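PDB 1TZV: N utilization substance protein B homolog from Thermotoga maritima, which probably takes part in transcription antitermination of ribosomal RNA genes by binding the boxA sequence, and exists as a monomer in equilibrium with a homodimer. Local coordinates for residues 10-15 with 48-53; 33-38 with 42-47; 66-71 with 128-133; 89-94 with 101-106. All coordinates share one frame; numbering follows the deposited sequence. Where two conformers were deposited one is given.

Contact 1: 10-15 with 48-53; sequences LAVFKA and RRYIRG
With chi1 at 174°, V12 holds CG1 opposite its backbone N and CG2 opposite its carbonyl carbon, which turns both methyls to helix 48-53: CG2 rests on Y50 CB, while CG1 faces chiefly I51 CD1. The CG2 to Y50 CB distance is 3.6 Å, near the root of the tyrosine, and the two side chains cross at about a right angle. CG1 lies 3.7 Å from I51 CD1. I51 itself does not aim straight at helix 10-15; its chi1 of -77° sets CG1 opposite the carbonyl carbon, and the chain then carries CD1 across, past V12 and to 4.0 Å from A15 CB. All four residues are buried, and the contact between the segments is purely apolar. The segment axes approach to 9.6 Å and cross at -38°. Around this pair, L87 of helix 79-94 touches both V12 and Y50, while L27 and L31 of helix 27-34 pack on I51.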
loop_
_atom_site.group_PDB
_atom_site.type_symbol
_atom_site.label_atom_id
_atom_site.label_comp_id
_atom_site.label_asym_id
_atom_site.label_seq_id
_atom_site.Cartn_x
_atom_site.Cartn_y
_atom_site.Cartn_z
ATOM N N LEU A 10 5.034 0.558 6.606
ATOM C CA LEU A 10 4.429 1.770 7.150
ATOM C C LEU A 10 5.149 3.013 6.638
ATOM O O LEU A 10 4.529 4.057 6.463
ATOM C CB LEU A 10 4.443 1.768 8.682
ATOM C CG LEU A 10 3.240 1.159 9.409
ATOM C CD1 LEU A 10 3.551 1.170 10.899
ATOM C CD2 LEU A 10 1.942 1.930 9.096
ATOM N N ALA A 11 6.455 2.920 6.399
ATOM C CA ALA A 11 7.192 4.086 5.884
ATOM C C ALA A 11 6.675 4.416 4.477
ATOM O O ALA A 11 6.543 5.589 4.109
ATOM C CB ALA A 11 8.704 3.799 5.840
ATOM N N VAL A 12 6.409 3.376 3.683
ATOM C CA VAL A 12 5.868 3.556 2.339
ATOM C C VAL A 12 4.498 4.243 2.462
ATOM O O VAL A 12 4.212 5.225 1.764
ATOM C CB VAL A 12 5.730 2.184 1.615
ATOM C CG1 VAL A 12 5.037 2.374 0.298
ATOM C CG2 VAL A 12 7.105 1.561 1.398
ATOM N N PHE A 13 3.668 3.732 3.368
ATOM C CA PHE A 13 2.358 4.325 3.573
ATOM C C PHE A 13 2.484 5.783 4.005
ATOM O O PHE A 13 1.768 6.631 3.483
ATOM C CB PHE A 13 1.555 3.556 4.616
ATOM C CG PHE A 13 0.263 4.230 4.957
ATOM C CD1 PHE A 13 -0.808 4.176 4.078
ATOM C CD2 PHE A 13 0.163 5.019 6.086
ATOM C CE1 PHE A 13 -1.971 4.923 4.322
ATOM C CE2 PHE A 13 -0.990 5.769 6.342
ATOM C CZ PHE A 13 -2.055 5.719 5.455
ATOM N N LYS A 14 3.377 6.081 4.946
ATOM C CA LYS A 14 3.538 7.462 5.385
ATOM C C LYS A 14 3.945 8.387 4.249
ATOM O O LYS A 14 3.486 9.531 4.190
ATOM C CB LYS A 14 4.546 7.541 6.530
ATOM C CG LYS A 14 4.059 6.873 7.806
ATOM C CD LYS A 14 5.058 7.030 8.946
ATOM C CE LYS A 14 6.373 6.341 8.627
ATOM N NZ LYS A 14 7.402 6.591 9.668
ATOM N N ALA A 15 4.787 7.915 3.333
ATOM C CA ALA A 15 5.189 8.753 2.204
ATOM C C ALA A 15 3.963 9.032 1.323
ATOM O O ALA A 15 3.748 10.164 0.893
ATOM C CB ALA A 15 6.311 8.075 1.395
ATOM N N ARG A 48 12.097 1.982 -0.898
ATOM C CA ARG A 48 12.364 2.706 -2.142
ATOM C C ARG A 48 11.785 1.966 -3.367
ATOM O O ARG A 48 11.216 2.596 -4.271
ATOM C CB ARG A 48 13.884 2.933 -2.311
ATOM C CG ARG A 48 14.427 3.937 -1.324
ATOM C CD ARG A 48 15.964 3.953 -1.282
ATOM N NE ARG A 48 16.406 4.936 -0.303
ATOM C CZ ARG A 48 17.497 4.814 0.452
ATOM N NH1 ARG A 48 17.805 5.763 1.322
ATOM N NH2 ARG A 48 18.267 3.746 0.327
ATOM N N ARG A 49 11.934 0.643 -3.411
ATOM C CA ARG A 49 11.406 -0.137 -4.522
ATOM C C ARG A 49 9.866 -0.005 -4.552
ATOM O O ARG A 49 9.257 0.175 -5.620
ATOM C CB ARG A 49 11.809 -1.617 -4.391
ATOM C CG ARG A 49 11.299 -2.470 -5.531
ATOM C CD ARG A 49 11.675 -3.959 -5.401
ATOM N NE ARG A 49 11.031 -4.602 -4.258
ATOM C CZ ARG A 49 11.637 -4.840 -3.100
ATOM N NH1 ARG A 49 10.971 -5.416 -2.110
ATOM N NH2 ARG A 49 12.915 -4.527 -2.933
ATOM N N TYR A 50 9.244 -0.124 -3.378
ATOM C CA TYR A 50 7.785 0.026 -3.275
ATOM C C TYR A 50 7.313 1.387 -3.804
ATOM O O TYR A 50 6.410 1.467 -4.643
ATOM C CB TYR A 50 7.315 -0.093 -1.808
ATOM C CG TYR A 50 6.975 -1.489 -1.307
ATOM C CD1 TYR A 50 7.949 -2.497 -1.264
ATOM C CD2 TYR A 50 5.690 -1.790 -0.832
ATOM C CE1 TYR A 50 7.649 -3.761 -0.744
ATOM C CE2 TYR A 50 5.388 -3.055 -0.320
ATOM C CZ TYR A 50 6.368 -4.024 -0.271
ATOM O OH TYR A 50 6.074 -5.236 0.307
ATOM N N ILE A 51 7.918 2.453 -3.297
ATOM C CA ILE A 51 7.512 3.794 -3.716
ATOM C C ILE A 51 7.726 3.998 -5.211
ATOM O O ILE A 51 6.864 4.545 -5.894
ATOM C CB ILE A 51 8.234 4.859 -2.863
ATOM C CG1 ILE A 51 7.551 4.944 -1.488
ATOM C CG2 ILE A 51 8.236 6.221 -3.570
ATOM C CD1 ILE A 51 6.063 5.389 -1.524
ATOM N N ARG A 52 8.850 3.533 -5.750
ATOM C CA ARG A 52 9.062 3.703 -7.185
ATOM C C ARG A 52 8.079 2.856 -7.980
ATOM O O ARG A 52 7.593 3.290 -9.028
ATOM C CB ARG A 52 10.506 3.379 -7.557
ATOM C CG ARG A 52 11.434 4.506 -7.126
ATOM C CD ARG A 52 12.891 4.248 -7.446
ATOM N NE ARG A 52 13.183 4.239 -8.878
ATOM C CZ ARG A 52 14.416 4.097 -9.365
ATOM N NH1 ARG A 52 15.427 3.958 -8.522
ATOM N NH2 ARG A 52 14.630 4.087 -10.672
ATOM N N GLY A 53 7.765 1.666 -7.465
ATOM C CA GLY A 53 6.823 0.783 -8.132
ATOM C C GLY A 53 5.411 1.338 -8.151
ATOM O O GLY A 53 4.686 1.210 -9.135
#

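Contact 2: 33-38 with 42-47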
loop_
_atom_site.group_PDB
_atom_site.type_symbol
_atom_site.label_atom_id
_atom_site.label_comp_id
_atom_site.label_asym_id
_atom_site.label_seq_id
_atom_site.Cartn_x
_atom_site.Cartn_y
_atom_site.Cartn_z
ATOM N N GLU A 33 12.827 11.617 3.488
ATOM C CA GLU A 33 12.749 12.379 4.739
ATOM C C GLU A 33 12.339 11.441 5.878
ATOM O O GLU A 33 12.754 11.607 7.028
ATOM C CB GLU A 33 11.709 13.498 4.650
ATOM C CG GLU A 33 11.953 14.550 3.577
ATOM C CD GLU A 33 10.883 15.630 3.589
ATOM O OE1 GLU A 33 9.827 15.413 4.224
ATOM O OE2 GLU A 33 11.092 16.686 2.959
ATOM N N ILE A 34 11.518 10.449 5.543
ATOM C CA ILE A 34 11.011 9.477 6.513
ATOM C C ILE A 34 12.071 8.443 6.873
ATOM O O ILE A 34 12.239 8.089 8.047
ATOM C CB ILE A 34 9.751 8.772 5.934
ATOM C CG1 ILE A 34 8.609 9.788 5.856
ATOM C CG2 ILE A 34 9.347 7.579 6.786
ATOM C CD1 ILE A 34 7.512 9.390 4.895
ATOM N N LEU A 35 12.785 7.956 5.862
ATOM C CA LEU A 35 13.833 6.968 6.088
ATOM C C LEU A 35 15.002 7.642 6.800
ATOM O O LEU A 35 15.419 8.744 6.445
ATOM C CB LEU A 35 14.314 6.358 4.760
ATOM C CG LEU A 35 13.258 5.569 3.971
ATOM C CD1 LEU A 35 13.839 5.143 2.633
ATOM C CD2 LEU A 35 12.788 4.351 4.766
ATOM N N ASP A 36 15.498 6.985 7.835
ATOM C CA ASP A 36 16.632 7.507 8.582
ATOM C C ASP A 36 17.417 6.345 9.154
ATOM O O ASP A 36 17.229 5.193 8.749
ATOM C CB ASP A 36 16.172 8.462 9.696
ATOM C CG ASP A 36 15.206 7.822 10.664
ATOM O OD1 ASP A 36 15.207 6.587 10.775
ATOM O OD2 ASP A 36 14.454 8.562 11.331
ATOM N N GLU A 37 18.300 6.654 10.100
ATOM C CA GLU A 37 19.144 5.651 10.729
ATOM C C GLU A 37 18.388 4.514 11.409
ATOM O O GLU A 37 18.953 3.441 11.620
ATOM C CB GLU A 37 20.085 6.321 11.743
ATOM C CG GLU A 37 19.389 7.310 12.671
ATOM C CD GLU A 37 18.986 8.600 11.967
ATOM O OE1 GLU A 37 18.166 9.359 12.534
ATOM O OE2 GLU A 37 19.497 8.865 10.855
ATOM N N THR A 38 17.120 4.731 11.749
ATOM C CA THR A 38 16.350 3.675 12.405
ATOM C C THR A 38 15.898 2.568 11.449
ATOM O O THR A 38 15.387 1.531 11.884
ATOM C CB THR A 38 15.116 4.232 13.160
ATOM O OG1 THR A 38 14.141 4.717 12.231
ATOM C CG2 THR A 38 15.534 5.362 14.090
ATOM N N LYS A 42 18.215 -3.051 4.197
ATOM C CA LYS A 42 17.171 -3.791 3.487
ATOM C C LYS A 42 15.828 -3.046 3.507
ATOM O O LYS A 42 15.137 -2.969 2.488
ATOM C CB LYS A 42 17.003 -5.180 4.113
ATOM C CG LYS A 42 15.882 -6.009 3.522
ATOM C CD LYS A 42 16.187 -6.471 2.114
ATOM C CE LYS A 42 14.961 -7.123 1.487
ATOM N NZ LYS A 42 14.226 -7.964 2.476
ATOM N N ALA A 43 15.459 -2.500 4.659
ATOM C CA ALA A 43 14.188 -1.774 4.751
ATOM C C ALA A 43 14.213 -0.532 3.854
ATOM O O ALA A 43 13.205 -0.190 3.233
ATOM C CB ALA A 43 13.916 -1.383 6.186
ATOM N N LYS A 44 15.353 0.147 3.764
ATOM C CA LYS A 44 15.433 1.319 2.906
ATOM C C LYS A 44 15.313 0.897 1.454
ATOM O O LYS A 44 14.640 1.541 0.662
ATOM C CB LYS A 44 16.753 2.064 3.124
ATOM C CG LYS A 44 16.850 2.751 4.468
ATOM C CD LYS A 44 18.204 3.457 4.613
ATOM C CE LYS A 44 18.307 4.198 5.938
ATOM N NZ LYS A 44 19.687 4.703 6.190
ATOM N N GLU A 45 16.003 -0.178 1.099
ATOM C CA GLU A 45 15.956 -0.698 -0.261
ATOM C C GLU A 45 14.518 -1.076 -0.622
ATOM O O GLU A 45 14.013 -0.717 -1.685
ATOM C CB GLU A 45 16.850 -1.941 -0.366
ATOM C CG GLU A 45 16.895 -2.609 -1.718
ATOM C CD GLU A 45 17.610 -3.951 -1.667
ATOM O OE1 GLU A 45 18.516 -4.108 -0.814
ATOM O OE2 GLU A 45 17.275 -4.839 -2.482
ATOM N N ASP A 46 13.872 -1.826 0.265
ATOM C CA ASP A 46 12.505 -2.261 0.014
ATOM C C ASP A 46 11.532 -1.085 -0.100
ATOM O O ASP A 46 10.762 -1.023 -1.052
ATOM C CB ASP A 46 12.041 -3.212 1.118
ATOM C CG ASP A 46 12.818 -4.516 1.137
ATOM O OD1 ASP A 46 13.407 -4.878 0.099
ATOM O OD2 ASP A 46 12.813 -5.187 2.192
ATOM N N ALA A 47 11.583 -0.158 0.849
ATOM C CA ALA A 47 10.675 0.993 0.811
ATOM C C ALA A 47 10.844 1.784 -0.475
ATOM O O ALA A 47 9.866 2.181 -1.102
ATOM C CB ALA A 47 10.896 1.871 2.007
#
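D36 OD1 takes two bonds from T38, while the backbone O of D36 faces K44 on helix 42-47. The hydroxyl T38 OG1 donates to D36 OD1 over 2.6 Å, on the syn side of the carboxylate; T38 N meets the same oxygen at 2.8 Å from above the carboxylate plane, 42° out of it. The second bond, to the backbone N two residues on, defines an Asx turn. T38 OG1 is also bonded to R7, which ties this turn to helix 5-19.

The D36 side chain leaves the backbone away from helix 42-47, and the backbone carbonyl of D36 makes the cross-contact instead. D36 O lies 3.2 Å from K44 CE, a methylene next to the charged nitrogen, with K44 NZ a little farther off. An extended chain beyond CG (chi2 179°) carries the end of K44 to this carbonyl.

Deeper in, L35, the first residue after helix 27-34 to leave helical geometry, spreads its two methyls over the helix: CD1 lies 4.2 Å from K44 CA, and CD2 lies 4.2 Å from A47 CB.

The acids D36 and E37 are near K44 without touching its charge, E37 OE2 being 6.3 Å from K44 NZ; these opposite charges would probably give at most a diffuse attraction, beside the packing of L35 on A47 and the K44 backbone.

Contact 3: 66-71 with 128-133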
loop_
_atom_site.group_PDB
_atom_site.type_symbol
_atom_site.label_atom_id
_atom_site.label_comp_id
_atom_site.label_asym_id
_atom_site.label_seq_id
_atom_site.Cartn_x
_atom_site.Cartn_y
_atom_site.Cartn_z
ATOM N N SER A 66 -10.445 0.873 -8.904
ATOM C CA SER A 66 -11.723 1.469 -9.263
ATOM C C SER A 66 -12.728 0.459 -9.831
ATOM O O SER A 66 -13.936 0.695 -9.770
ATOM C CB SER A 66 -11.500 2.629 -10.237
ATOM O OG SER A 66 -10.803 3.704 -9.597
ATOM N N ARG A 67 -12.241 -0.654 -10.374
ATOM C CA ARG A 67 -13.142 -1.670 -10.917
ATOM C C ARG A 67 -13.898 -2.399 -9.807
ATOM O O ARG A 67 -14.788 -3.210 -10.078
ATOM C CB ARG A 67 -12.362 -2.685 -11.750
ATOM C CG ARG A 67 -11.784 -2.118 -13.029
ATOM C CD ARG A 67 -10.998 -3.185 -13.759
ATOM N NE ARG A 67 -9.765 -2.657 -14.329
ATOM C CZ ARG A 67 -8.809 -3.412 -14.853
ATOM N NH1 ARG A 67 -8.948 -4.731 -14.881
ATOM N NH2 ARG A 67 -7.712 -2.851 -15.337
ATOM N N TYR A 68 -13.542 -2.115 -8.558
ATOM C CA TYR A 68 -14.201 -2.740 -7.425
ATOM C C TYR A 68 -14.941 -1.731 -6.559
ATOM O O TYR A 68 -15.474 -2.092 -5.514
ATOM C CB TYR A 68 -13.172 -3.507 -6.586
ATOM C CG TYR A 68 -12.489 -4.600 -7.373
ATOM C CD1 TYR A 68 -11.397 -4.318 -8.192
ATOM C CD2 TYR A 68 -12.977 -5.909 -7.354
ATOM C CE1 TYR A 68 -10.809 -5.307 -8.978
ATOM C CE2 TYR A 68 -12.400 -6.909 -8.140
ATOM C CZ TYR A 68 -11.317 -6.595 -8.949
ATOM O OH TYR A 68 -10.740 -7.565 -9.741
ATOM N N LEU A 69 -14.982 -0.476 -6.997
ATOM C CA LEU A 69 -15.651 0.590 -6.246
ATOM C C LEU A 69 -16.901 1.016 -7.004
ATOM O O LEU A 69 -16.908 1.000 -8.236
ATOM C CB LEU A 69 -14.716 1.798 -6.091
ATOM C CG LEU A 69 -13.388 1.533 -5.369
ATOM C CD1 LEU A 69 -12.525 2.795 -5.381
ATOM C CD2 LEU A 69 -13.665 1.093 -3.936
ATOM N N GLU A 70 -17.951 1.368 -6.265
ATOM C CA GLU A 70 -19.197 1.843 -6.863
ATOM C C GLU A 70 -19.756 3.015 -6.053
ATOM O O GLU A 70 -19.787 4.140 -6.541
ATOM C CB GLU A 70 -20.254 0.738 -6.934
ATOM C CG GLU A 70 -21.524 1.168 -7.671
ATOM C CD GLU A 70 -22.624 0.136 -7.579
ATOM O OE1 GLU A 70 -22.329 -1.045 -7.825
ATOM O OE2 GLU A 70 -23.780 0.501 -7.263
ATOM N N LYS A 71 -20.191 2.746 -4.826
ATOM C CA LYS A 71 -20.744 3.795 -3.970
ATOM C C LYS A 71 -19.700 4.885 -3.768
ATOM O O LYS A 71 -20.004 6.078 -3.840
ATOM C CB LYS A 71 -21.150 3.216 -2.612
ATOM C CG LYS A 71 -21.687 4.256 -1.632
ATOM C CD LYS A 71 -21.991 3.638 -0.276
ATOM C CE LYS A 71 -22.562 4.667 0.689
ATOM N NZ LYS A 71 -22.887 4.061 2.010
ATOM N N ASP A 128 -9.974 -8.537 -0.847
ATOM C CA ASP A 128 -10.283 -9.956 -1.058
ATOM C C ASP A 128 -10.721 -10.136 -2.502
ATOM O O ASP A 128 -10.338 -11.114 -3.162
ATOM C CB ASP A 128 -11.424 -10.432 -0.145
ATOM C CG ASP A 128 -10.964 -10.778 1.253
ATOM O OD1 ASP A 128 -11.855 -11.043 2.091
ATOM O OD2 ASP A 128 -9.748 -10.795 1.539
ATOM N N ARG A 129 -11.524 -9.205 -3.008
ATOM C CA ARG A 129 -12.012 -9.273 -4.378
ATOM C C ARG A 129 -10.881 -9.078 -5.389
ATOM O O ARG A 129 -10.788 -9.801 -6.387
ATOM C CB ARG A 129 -13.142 -8.249 -4.581
ATOM C CG ARG A 129 -14.443 -8.631 -3.854
ATOM C CD ARG A 129 -15.393 -7.436 -3.654
ATOM N NE ARG A 129 -15.879 -6.891 -4.917
ATOM C CZ ARG A 129 -16.243 -5.625 -5.119
ATOM N NH1 ARG A 129 -16.671 -5.247 -6.314
ATOM N NH2 ARG A 129 -16.155 -4.724 -4.145
ATOM N N ILE A 130 -10.000 -8.114 -5.152
ATOM C CA ILE A 130 -8.888 -7.903 -6.069
ATOM C C ILE A 130 -7.967 -9.127 -6.077
ATOM O O ILE A 130 -7.530 -9.574 -7.146
ATOM C CB ILE A 130 -8.052 -6.657 -5.678
ATOM C CG1 ILE A 130 -8.878 -5.390 -5.907
ATOM C CG2 ILE A 130 -6.744 -6.613 -6.472
ATOM C CD1 ILE A 130 -8.244 -4.131 -5.306
ATOM N N ALA A 131 -7.686 -9.668 -4.899
ATOM C CA ALA A 131 -6.789 -10.817 -4.788
ATOM C C ALA A 131 -7.335 -12.071 -5.455
ATOM O O ALA A 131 -6.594 -12.796 -6.137
ATOM C CB ALA A 131 -6.486 -11.106 -3.320
ATOM N N LYS A 132 -8.628 -12.321 -5.304
ATOM C CA LYS A 132 -9.164 -13.549 -5.879
ATOM C C LYS A 132 -9.201 -13.505 -7.396
ATOM O O LYS A 132 -9.289 -14.559 -8.050
ATOM C CB LYS A 132 -10.541 -13.864 -5.303
ATOM C CG LYS A 132 -11.657 -12.975 -5.759
ATOM C CD LYS A 132 -12.960 -13.421 -5.104
ATOM C CE LYS A 132 -12.795 -13.599 -3.600
ATOM N N GLU A 133 -9.096 -12.312 -7.977
ATOM C CA GLU A 133 -9.123 -12.196 -9.429
ATOM C C GLU A 133 -7.779 -11.789 -10.021
ATOM O O GLU A 133 -7.581 -11.924 -11.233
ATOM C CB GLU A 133 -10.197 -11.190 -9.866
ATOM C CG GLU A 133 -11.586 -11.602 -9.422
ATOM C CD GLU A 133 -12.673 -10.680 -9.924
ATOM O OE1 GLU A 133 -12.359 -9.567 -10.387
ATOM O OE2 GLU A 133 -13.857 -11.072 -9.842
#
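Y68 OH donates to E133 OE1 across 2.7 Å, near the plane of the tyrosine ring, although the exact place of the hydroxyl is less sure because it sits too close to another atom of the model. At the backbone end of the same residue, R129 NH2 gives Y68 O a weak bond of 3.0 Å, bent to 132°. A bend at chi3 (64°) brings the guanidinium beside the ring, whose CD2 edge points at one guanidinium face, the two planes being 71° apart; R129 CB is 3.6 Å from Y68 CD2. Beneath the ring, I130 CG1 makes a CH-pi contact 3.8 Å from the ring centroid, over one face and shifted toward CD1 and CE1. A serine in place of Y68 would probably uncover I130 and be too short to meet E133. I126 and H134 of the same helix also touch Y68. The tyrosine stands in a type I beta turn from S66 to L69, and the contact joins this turn, in the link between helices 58-66 and 79-94, to helix 117-134 of the all-helical NusB fold through CH-pi and polar contacts.

Contact 4: 89-94 with 101-106; sequences TYELLF and EVTIDE
E91 meets T103 from the opposite direction, OE1 against OG1, with E91 CB 4.1 Å from T103 CG2. T103 OG1 donates to E91 OE1 over 2.6 Å, and E91 OE1 accepts with its anti lone pair, the one away from OE2. The torsions suit this: E91 CG is anti to the backbone N (chi1 -170°) and the chain runs on extended, while T103 sets OG1 beside its own backbone N (chi1 -68°). A water adds a second link, donating to E91 OE1 at 3.3 Å and to T103 O at 3.0 Å.

The two segments belong to consecutive helices of the all-helical NusB fold, 79-94 and 100-114, joined by a short loop; I98 in that loop touches both E91 and T103.

E91 OE2 is bonded to R9 in a salt bridge and to the hydroxyl of Y50, so both carboxylate oxygens of this buried residue have partners, and the arginine is likely to favour the charged form. Replaced by a leucine, E91 would no longer accept these bonds, which is likely to cost R9 this salt bridge and leave T103 OG1 and Y50 OH without this acceptor. On the far side of the threonine methyl, T103 CG2 lies 4.2 Å from L92 CD1.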
loop_
_atom_site.group_PDB
_atom_site.type_symbol
_atom_site.label_atom_id
_atom_site.label_comp_id
_atom_site.label_asym_id
_atom_site.label_seq_id
_atom_site.Cartn_x
_atom_site.Cartn_y
_atom_site.Cartn_z
ATOM N N THR A 89 -2.415 -3.196 -3.311
ATOM C CA THR A 89 -2.567 -3.686 -4.687
ATOM C C THR A 89 -1.179 -3.818 -5.314
ATOM O O THR A 89 -0.880 -4.826 -5.978
ATOM C CB THR A 89 -3.487 -2.743 -5.490
ATOM O OG1 THR A 89 -4.782 -2.767 -4.882
ATOM C CG2 THR A 89 -3.652 -3.214 -6.954
ATOM N N TYR A 90 -0.310 -2.840 -5.088
ATOM C CA TYR A 90 1.046 -2.910 -5.591
ATOM C C TYR A 90 1.719 -4.165 -5.036
ATOM O O TYR A 90 2.339 -4.941 -5.773
ATOM C CB TYR A 90 1.850 -1.680 -5.141
ATOM C CG TYR A 90 3.338 -1.898 -5.316
ATOM C CD1 TYR A 90 3.932 -1.840 -6.593
ATOM C CD2 TYR A 90 4.122 -2.327 -4.245
ATOM C CE1 TYR A 90 5.262 -2.225 -6.782
ATOM C CE2 TYR A 90 5.456 -2.717 -4.429
ATOM C CZ TYR A 90 6.004 -2.665 -5.701
ATOM O OH TYR A 90 7.296 -3.109 -5.903
ATOM N N GLU A 91 1.620 -4.373 -3.729
ATOM C CA GLU A 91 2.262 -5.514 -3.106
ATOM C C GLU A 91 1.702 -6.835 -3.643
ATOM O O GLU A 91 2.470 -7.771 -3.944
ATOM C CB GLU A 91 2.114 -5.425 -1.580
ATOM C CG GLU A 91 2.949 -6.441 -0.849
ATOM C CD GLU A 91 2.873 -6.244 0.648
ATOM O OE1 GLU A 91 1.996 -6.868 1.283
ATOM O OE2 GLU A 91 3.667 -5.462 1.186
ATOM N N LEU A 92 0.389 -6.919 -3.760
ATOM C CA LEU A 92 -0.282 -8.106 -4.300
ATOM C C LEU A 92 0.242 -8.461 -5.706
ATOM O O LEU A 92 0.593 -9.621 -6.000
ATOM C CB LEU A 92 -1.773 -7.818 -4.426
ATOM C CG LEU A 92 -2.938 -8.615 -3.867
ATOM C CD1 LEU A 92 -3.888 -7.675 -3.127
ATOM C CD2 LEU A 92 -3.670 -9.276 -5.020
ATOM N N LEU A 93 0.304 -7.468 -6.581
ATOM C CA LEU A 93 0.715 -7.702 -7.960
ATOM C C LEU A 93 2.195 -7.867 -8.217
ATOM O O LEU A 93 2.589 -8.694 -9.053
ATOM C CB LEU A 93 0.235 -6.546 -8.840
ATOM C CG LEU A 93 -1.260 -6.303 -8.966
ATOM C CD1 LEU A 93 -1.481 -4.968 -9.673
ATOM C CD2 LEU A 93 -1.895 -7.457 -9.731
ATOM N N PHE A 94 3.017 -7.113 -7.500
ATOM C CA PHE A 94 4.443 -7.054 -7.784
ATOM C C PHE A 94 5.456 -7.621 -6.830
ATOM O O PHE A 94 6.608 -7.854 -7.217
ATOM C CB PHE A 94 4.805 -5.591 -8.054
ATOM C CG PHE A 94 4.080 -5.002 -9.225
ATOM C CD1 PHE A 94 4.466 -5.325 -10.518
ATOM C CD2 PHE A 94 2.987 -4.159 -9.046
ATOM C CE1 PHE A 94 3.773 -4.813 -11.618
ATOM C CE2 PHE A 94 2.288 -3.644 -10.136
ATOM C CZ PHE A 94 2.681 -3.975 -11.428
ATOM N N GLU A 101 -2.616 -13.520 2.029
ATOM C CA GLU A 101 -3.134 -13.297 3.373
ATOM C C GLU A 101 -2.314 -12.272 4.152
ATOM O O GLU A 101 -2.877 -11.484 4.922
ATOM C CB GLU A 101 -3.177 -14.628 4.130
ATOM C CG GLU A 101 -3.712 -14.531 5.549
ATOM C CD GLU A 101 -3.908 -15.901 6.187
ATOM O OE1 GLU A 101 -4.794 -16.652 5.724
ATOM O OE2 GLU A 101 -3.174 -16.227 7.146
ATOM N N VAL A 102 -0.998 -12.271 3.982
ATOM C CA VAL A 102 -0.160 -11.306 4.688
ATOM C C VAL A 102 -0.419 -9.888 4.161
ATOM O O VAL A 102 -0.584 -8.930 4.934
ATOM C CB VAL A 102 1.342 -11.658 4.546
ATOM C CG1 VAL A 102 2.201 -10.522 5.028
ATOM C CG2 VAL A 102 1.654 -12.903 5.361
ATOM N N THR A 103 -0.478 -9.736 2.849
ATOM C CA THR A 103 -0.735 -8.431 2.262
ATOM C C THR A 103 -2.074 -7.919 2.750
ATOM O O THR A 103 -2.189 -6.769 3.196
ATOM C CB THR A 103 -0.750 -8.519 0.734
ATOM O OG1 THR A 103 0.575 -8.819 0.283
ATOM C CG2 THR A 103 -1.220 -7.192 0.113
ATOM N N ILE A 104 -3.105 -8.746 2.703
ATOM C CA ILE A 104 -4.422 -8.280 3.105
ATOM C C ILE A 104 -4.511 -7.993 4.604
ATOM O O ILE A 104 -4.982 -6.924 5.009
ATOM C CB ILE A 104 -5.513 -9.288 2.650
ATOM C CG1 ILE A 104 -5.507 -9.376 1.117
ATOM C CG2 ILE A 104 -6.874 -8.869 3.176
ATOM C CD1 ILE A 104 -6.514 -10.366 0.562
ATOM N N ASP A 105 -4.041 -8.911 5.434
ATOM C CA ASP A 105 -4.101 -8.710 6.872
ATOM C C ASP A 105 -3.343 -7.455 7.309
ATOM O O ASP A 105 -3.817 -6.685 8.142
ATOM C CB ASP A 105 -3.530 -9.927 7.626
ATOM C CG ASP A 105 -4.442 -11.145 7.574
ATOM O OD1 ASP A 105 -4.038 -12.199 8.117
ATOM O OD2 ASP A 105 -5.547 -11.060 7.002
ATOM N N GLU A 106 -2.155 -7.235 6.762
ATOM C CA GLU A 106 -1.374 -6.061 7.144
ATOM C C GLU A 106 -2.003 -4.770 6.651
ATOM O O GLU A 106 -1.952 -3.745 7.330
ATOM C CB GLU A 106 0.049 -6.165 6.603
ATOM C CG GLU A 106 0.869 -7.248 7.250
ATOM C CD GLU A 106 0.799 -7.188 8.753
ATOM O OE1 GLU A 106 0.928 -6.080 9.307
ATOM O OE2 GLU A 106 0.621 -8.245 9.386
HETATM O O HOH W 1 -0.200 -4.710 2.423
#

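In the fold
Contacts 1 and 2 share helix 41-56 and have centres about 9 Å apart; V12 CG2 lies 3.7 Å from A47 CA, and I34 CD1 lies 3.5 Å from A15 N. Along the chain, contact 2 is nested inside the loop closed by contact 1. The pair Y50 and E91 joins contact 1 to contact 4. Contact 4 in turn is nested within the span of contact 3, where L92 CD2 packs 3.5 Å from A131 CA. Contacts 2 and 3 lie on opposite sides of the chain's centre, their centres about 31 Å apart. The structure contains no RNA, so none of the four can be assigned to boxA binding from the geometry.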